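Side-chain contacts in glutamate receptor 1 (Adineta vaga, PDB 4IO2), which binds glutamate in its extracellular ligand-binding domain and probably acts as a ligand-gated ion channel: residues L42-Y47 with L226-T231; G84-T89 with V96-S101. All blocks are in the same frame, centred on the assembly; numbering follows the deposited sequence.

Interaction 1. Residues L42-Y47 with L226-T231; sequences LDLIEY and LSLRET
Leu44 and Leu228 meet because of how each side chain is turned. In Leu228, CG stands anti to the carbonyl carbon, and a chi2 of -177° then runs CD1 straight out toward helix 40-52. In Leu44, CG lies anti to the backbone N (chi1 175°). That turn carries its CD1 toward Leu228, although its CB does not point at the other helix. The two methyls, Leu44 CD1 and Leu228 CD1, touch at 3.7 Å, with the two side chains set at a slant to each other. The same Leu228 CD1 also rests 4.1 Å from Tyr47 CB. Tyr47 gives only this root of its side chain to the contact, for its ring leads away from Leu228. One methyl of Leu228 thus touches two residues of the facing helix. No hydrogen bond crosses the contact, which buries only 115 Å² and is purely apolar.

On the second segment, Ser227 O accepts two bonds, from Thr231 N and from Thr231 OG1 at 2.9 Å. They arrive from opposite faces of the carbonyl plane.

This is helix-to-helix packing within one lobe of the two-lobed ligand-binding domain. Helix 233-242 closes over the same core, with Leu234 on Leu44 and Ile233 and Leu237 on Tyr47. Leu44 also touches Ile83, and Leu228 packs on Leu48 and Lys51 further along helix 40-52.

Interaction 2. Residues G84-T89 with V96-S101; sequences GDITVT and VAFSNS. With GLU (glutamic acid), chain E.
Val88 packs on one face of the Phe98 ring, and this is the tight part of the contact. Val88 CG2 sits over the face, offset toward the rim, 4.0 Å from the ring centroid and 25° off the normal, a CH-pi contact. Val88 straddles the near end of the ring. Its CG2 lies 3.7 Å from Phe98 CD2, and its CG1 is equally close to Phe98 CD1. The far end of the ring meets backbone, with Phe98 CZ 4.0 Å from Thr87 O.

The looser part is at the ring edge. There Ile86 CG2 comes near the ring plane but stays 4.3 Å from Phe98 CE2. Phe98 as a whole remains partly exposed, whereas Ile86, Thr87 and Val88 are buried. Replacing the ring of Phe98 by an alanine here would probably leave both Val88 methyls without their aromatic partner and open a gap behind the ligand-holding residues.

Asp85, Ile86 and Thr87 line the agonist pocket, in the cleft between the two lobes, as in ionotropic glutamate receptors. With chi1 at -54°, Thr87 OG1 lies beside its own backbone N, which lets the hydroxyl meet the ligand's amino group while the N-H meets its carboxylate. Thr87 N donates to glutamate O at 2.8 Å, nearly straight at 168°. Thr87 OG1 and Asp85 O both accept from the amino group. Arg92, Arg136, Ala140 and Asp180 bind the same glutamate.

Backbone bonds join Ile86 and Val88 to Gly208 and Thr206 of strand 200-211. Ala97 and Ser99 bond to Thr211 and Ile209 of the same strand. Helix 67-75 packs on Ile86 and Val96, helix 90-93 on Ile86 and Phe98, and helix 218-230 on Ser99.

How the interactions relate
From the N terminus, the chain first forms helix 40-52, which holds the first half of interaction 1. It then passes through 84-89, turns through the short helix 90-93 and returns at 96-101, where interaction 2 closes a small local loop. Much later helix 218-230 comes back to helix 40-52, and interaction 1 closes a loop of 178 residues. Interaction 2 is nested inside it. Interaction 1 ties an early helix, 40-52, to a late one, 218-230; interaction 2 backs the glutamate site. Arg229 NH2 and Ser101 O, 2.9 Å apart, probably bond the two directly. Both also touch the second subunit, where Glu230 bonds Ser90 of that copy.

Interaction 1. Residues L42-Y47 with L226-T231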
loop_
_atom_site.group_PDB
_atom_site.type_symbol
_atom_site.label_atom_id
_atom_site.label_comp_id
_atom_site.label_asym_id
_atom_site.label_seq_id
_atom_site.Cartn_x
_atom_site.Cartn_y
_atom_site.Cartn_z
ATOM N N LEU A 42 -16.107 -10.659 5.777
ATOM C CA LEU A 42 -17.133 -11.564 5.235
ATOM C C LEU A 42 -17.719 -10.976 3.952
ATOM O O LEU A 42 -17.955 -11.694 2.971
ATOM C CB LEU A 42 -18.221 -11.806 6.275
ATOM C CG LEU A 42 -17.859 -12.761 7.433
ATOM C CD1 LEU A 42 -17.567 -14.191 6.946
ATOM C CD2 LEU A 42 -16.682 -12.263 8.301
ATOM N N ASP A 43 -17.914 -9.653 3.922
ATOM C CA ASP A 43 -18.413 -9.035 2.705
ATOM C C ASP A 43 -17.363 -9.121 1.577
ATOM O O ASP A 43 -17.693 -9.334 0.393
ATOM C CB ASP A 43 -18.796 -7.551 2.914
ATOM C CG ASP A 43 -20.019 -7.350 3.753
ATOM O OD1 ASP A 43 -20.720 -8.318 4.127
ATOM O OD2 ASP A 43 -20.342 -6.145 3.963
ATOM N N LEU A 44 -16.101 -8.918 1.923
ATOM C CA LEU A 44 -15.024 -9.020 0.938
ATOM C C LEU A 44 -14.976 -10.446 0.333
ATOM O O LEU A 44 -14.827 -10.603 -0.884
ATOM C CB LEU A 44 -13.677 -8.646 1.589
ATOM C CG LEU A 44 -12.460 -8.822 0.690
ATOM C CD1 LEU A 44 -12.566 -8.019 -0.615
ATOM C CD2 LEU A 44 -11.212 -8.492 1.451
ATOM N N ILE A 45 -15.091 -11.485 1.171
ATOM C CA ILE A 45 -15.100 -12.851 0.674
ATOM C C ILE A 45 -16.237 -13.025 -0.346
ATOM O O ILE A 45 -16.053 -13.654 -1.367
ATOM C CB ILE A 45 -15.252 -13.847 1.847
ATOM C CG1 ILE A 45 -13.949 -13.893 2.652
ATOM C CG2 ILE A 45 -15.622 -15.235 1.367
ATOM C CD1 ILE A 45 -14.090 -14.519 4.066
ATOM N N GLU A 46 -17.418 -12.506 -0.052
ATOM C CA GLU A 46 -18.525 -12.601 -0.986
ATOM C C GLU A 46 -18.253 -11.878 -2.316
ATOM O O GLU A 46 -18.581 -12.397 -3.385
ATOM C CB GLU A 46 -19.807 -12.086 -0.338
ATOM C CG GLU A 46 -21.038 -12.141 -1.224
ATOM C CD GLU A 46 -21.322 -13.532 -1.780
ATOM O OE1 GLU A 46 -20.874 -14.540 -1.183
ATOM O OE2 GLU A 46 -22.001 -13.612 -2.826
ATOM N N TYR A 47 -17.655 -10.687 -2.277
ATOM C CA TYR A 47 -17.351 -9.979 -3.525
ATOM C C TYR A 47 -16.333 -10.777 -4.328
ATOM O O TYR A 47 -16.460 -10.934 -5.546
ATOM C CB TYR A 47 -16.739 -8.607 -3.229
ATOM C CG TYR A 47 -17.724 -7.493 -2.968
ATOM C CD1 TYR A 47 -18.500 -6.978 -3.989
ATOM C CD2 TYR A 47 -17.848 -6.918 -1.701
ATOM C CE1 TYR A 47 -19.375 -5.943 -3.755
ATOM C CE2 TYR A 47 -18.734 -5.875 -1.468
ATOM C CZ TYR A 47 -19.498 -5.400 -2.496
ATOM O OH TYR A 47 -20.407 -4.359 -2.323
ATOM N N LEU A 226 -7.179 -6.111 -7.170
ATOM C CA LEU A 226 -6.875 -4.810 -7.794
ATOM C C LEU A 226 -8.109 -4.276 -8.523
ATOM O O LEU A 226 -8.351 -3.100 -8.536
ATOM C CB LEU A 226 -5.696 -4.983 -8.728
ATOM C CG LEU A 226 -4.371 -5.174 -7.981
ATOM C CD1 LEU A 226 -3.286 -5.741 -8.913
ATOM C CD2 LEU A 226 -3.929 -3.861 -7.362
ATOM N N SER A 227 -8.904 -5.148 -9.120
ATOM C CA SER A 227 -10.142 -4.733 -9.746
ATOM C C SER A 227 -11.129 -4.201 -8.702
ATOM O O SER A 227 -11.779 -3.176 -8.946
ATOM C CB SER A 227 -10.766 -5.893 -10.528
ATOM O OG SER A 227 -11.977 -5.471 -11.091
ATOM N N LEU A 228 -11.250 -4.862 -7.545
ATOM C CA LEU A 228 -12.099 -4.317 -6.484
ATOM C C LEU A 228 -11.603 -2.961 -6.004
ATOM O O LEU A 228 -12.403 -2.081 -5.654
ATOM C CB LEU A 228 -12.191 -5.282 -5.296
ATOM C CG LEU A 228 -12.877 -6.639 -5.506
ATOM C CD1 LEU A 228 -12.944 -7.409 -4.207
ATOM C CD2 LEU A 228 -14.296 -6.469 -6.090
ATOM N N ARG A 229 -10.291 -2.767 -5.956
ATOM C CA ARG A 229 -9.724 -1.479 -5.602
ATOM C C ARG A 229 -10.142 -0.420 -6.641
ATOM O O ARG A 229 -10.722 0.640 -6.300
ATOM C CB ARG A 229 -8.184 -1.641 -5.513
ATOM C CG ARG A 229 -7.360 -0.394 -5.070
ATOM C CD ARG A 229 -5.823 -0.543 -5.353
ATOM N NE ARG A 229 -5.170 -1.472 -4.435
ATOM C CZ ARG A 229 -3.860 -1.686 -4.361
ATOM N NH1 ARG A 229 -3.007 -1.041 -5.140
ATOM N NH2 ARG A 229 -3.400 -2.573 -3.500
ATOM N N GLU A 230 -9.878 -0.713 -7.906
ATOM C CA GLU A 230 -10.068 0.250 -8.984
ATOM C C GLU A 230 -11.517 0.670 -9.120
ATOM O O GLU A 230 -11.790 1.836 -9.416
ATOM C CB GLU A 230 -9.548 -0.348 -10.308
ATOM C CG GLU A 230 -8.027 -0.397 -10.316
ATOM C CD GLU A 230 -7.407 -1.377 -11.288
ATOM O OE1 GLU A 230 -8.089 -1.884 -12.178
ATOM O OE2 GLU A 230 -6.223 -1.727 -11.077
ATOM N N THR A 231 -12.442 -0.275 -8.961
ATOM C CA THR A 231 -13.880 -0.006 -9.094
ATOM C C THR A 231 -14.549 0.566 -7.834
ATOM O O THR A 231 -15.753 0.819 -7.827
ATOM C CB THR A 231 -14.633 -1.271 -9.604
ATOM O OG1 THR A 231 -14.533 -2.339 -8.624
ATOM C CG2 THR A 231 -14.049 -1.727 -10.973
#

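Interaction 2. Residues G84-T89 with V96-S101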
loop_
_atom_site.group_PDB
_atom_site.type_symbol
_atom_site.label_atom_id
_atom_site.label_comp_id
_atom_site.label_asym_id
_atom_site.label_seq_id
_atom_site.Cartn_x
_atom_site.Cartn_y
_atom_site.Cartn_z
ATOM N N GLY A 84 -7.910 -10.991 6.703
ATOM C CA GLY A 84 -8.196 -10.196 7.866
ATOM C C GLY A 84 -7.333 -8.957 7.901
ATOM O O GLY A 84 -6.717 -8.521 6.911
ATOM N N ASP A 85 -7.296 -8.336 9.077
ATOM C CA ASP A 85 -6.425 -7.185 9.359
ATOM C C ASP A 85 -5.032 -7.698 9.710
ATOM O O ASP A 85 -4.584 -7.571 10.838
ATOM C CB ASP A 85 -7.003 -6.300 10.478
ATOM C CG ASP A 85 -7.432 -7.047 11.753
ATOM O OD1 ASP A 85 -7.638 -8.263 11.754
ATOM O OD2 ASP A 85 -7.613 -6.352 12.802
ATOM N N ILE A 86 -4.380 -8.306 8.701
ATOM C CA ILE A 86 -3.120 -9.008 8.876
ATOM C C ILE A 86 -2.018 -8.215 8.200
ATOM O O ILE A 86 -2.008 -8.033 6.973
ATOM C CB ILE A 86 -3.185 -10.418 8.259
ATOM C CG1 ILE A 86 -4.361 -11.233 8.817
ATOM C CG2 ILE A 86 -1.921 -11.161 8.506
ATOM C CD1 ILE A 86 -4.717 -12.453 7.968
ATOM N N THR A 87 -1.115 -7.667 9.020
ATOM C CA THR A 87 -0.044 -6.848 8.516
ATOM C C THR A 87 1.005 -7.631 7.735
ATOM O O THR A 87 1.483 -8.675 8.172
ATOM C CB THR A 87 0.614 -6.077 9.664
ATOM O OG1 THR A 87 -0.395 -5.351 10.376
ATOM C CG2 THR A 87 1.687 -5.085 9.171
ATOM N N VAL A 88 1.402 -7.101 6.582
ATOM C CA VAL A 88 2.479 -7.677 5.762
ATOM C C VAL A 88 3.791 -7.269 6.401
ATOM O O VAL A 88 4.091 -6.075 6.550
ATOM C CB VAL A 88 2.377 -7.154 4.333
ATOM C CG1 VAL A 88 3.471 -7.794 3.489
ATOM C CG2 VAL A 88 0.980 -7.458 3.754
ATOM N N THR A 89 4.575 -8.236 6.850
ATOM C CA THR A 89 5.871 -7.960 7.477
ATOM C C THR A 89 6.962 -8.805 6.837
ATOM O O THR A 89 6.708 -9.835 6.266
ATOM C CB THR A 89 5.912 -8.255 8.991
ATOM O OG1 THR A 89 5.871 -9.657 9.178
ATOM C CG2 THR A 89 4.734 -7.594 9.758
ATOM N N VAL A 96 5.319 -17.161 4.263
ATOM C CA VAL A 96 4.095 -17.128 3.470
ATOM C C VAL A 96 4.240 -16.042 2.426
ATOM O O VAL A 96 5.102 -15.137 2.540
ATOM C CB VAL A 96 2.842 -16.826 4.323
ATOM C CG1 VAL A 96 2.572 -17.941 5.348
ATOM C CG2 VAL A 96 2.909 -15.465 5.022
ATOM N N ALA A 97 3.358 -16.067 1.426
ATOM C CA ALA A 97 3.209 -14.921 0.521
ATOM C C ALA A 97 2.004 -14.085 0.909
ATOM O O ALA A 97 1.154 -14.497 1.700
ATOM C CB ALA A 97 3.164 -15.360 -0.966
ATOM N N PHE A 98 1.943 -12.876 0.350
ATOM C CA PHE A 98 0.796 -12.020 0.554
ATOM C C PHE A 98 0.285 -11.542 -0.780
ATOM O O PHE A 98 1.054 -11.237 -1.686
ATOM C CB PHE A 98 1.163 -10.818 1.417
ATOM C CG PHE A 98 1.473 -11.144 2.847
ATOM C CD1 PHE A 98 2.766 -11.420 3.250
ATOM C CD2 PHE A 98 0.477 -11.112 3.802
ATOM C CE1 PHE A 98 3.056 -11.639 4.577
ATOM C CE2 PHE A 98 0.758 -11.315 5.114
ATOM C CZ PHE A 98 2.036 -11.608 5.511
ATOM N N SER A 99 -1.020 -11.418 -0.879
ATOM C CA SER A 99 -1.653 -10.776 -2.010
ATOM C C SER A 99 -1.301 -9.300 -2.073
ATOM O O SER A 99 -0.783 -8.719 -1.141
ATOM C CB SER A 99 -3.177 -10.906 -1.904
ATOM O OG SER A 99 -3.737 -10.024 -0.936
ATOM N N ASN A 100 -1.640 -8.670 -3.186
ATOM C CA ASN A 100 -1.609 -7.224 -3.253
ATOM C C ASN A 100 -2.474 -6.717 -2.117
ATOM O O ASN A 100 -3.440 -7.363 -1.685
ATOM C CB ASN A 100 -2.117 -6.742 -4.617
ATOM C CG ASN A 100 -1.184 -7.119 -5.722
ATOM O OD1 ASN A 100 -1.524 -7.901 -6.593
ATOM N ND2 ASN A 100 0.025 -6.578 -5.684
ATOM N N SER A 101 -2.122 -5.544 -1.614
ATOM C CA SER A 101 -2.737 -5.004 -0.415
ATOM C C SER A 101 -4.238 -4.781 -0.568
ATOM O O SER A 101 -4.698 -4.296 -1.630
ATOM C CB SER A 101 -2.072 -3.662 -0.097
ATOM O OG SER A 101 -2.845 -2.837 0.786
HETATM N N GLU E . -2.499 -6.192 12.099
HETATM C CA GLU E . -1.793 -6.712 13.274
HETATM C C GLU E . -0.927 -7.907 12.882
HETATM O O GLU E . -1.105 -8.446 11.760
HETATM C CB GLU E . -2.747 -7.130 14.397
HETATM C CG GLU E . -3.696 -6.044 14.918
HETATM C CD GLU E . -3.039 -4.917 15.713
HETATM O OE1 GLU E . -1.847 -5.016 15.999
HETATM O OE2 GLU E . -3.763 -3.967 16.113
HETATM O OXT GLU E . -0.054 -8.304 13.689
#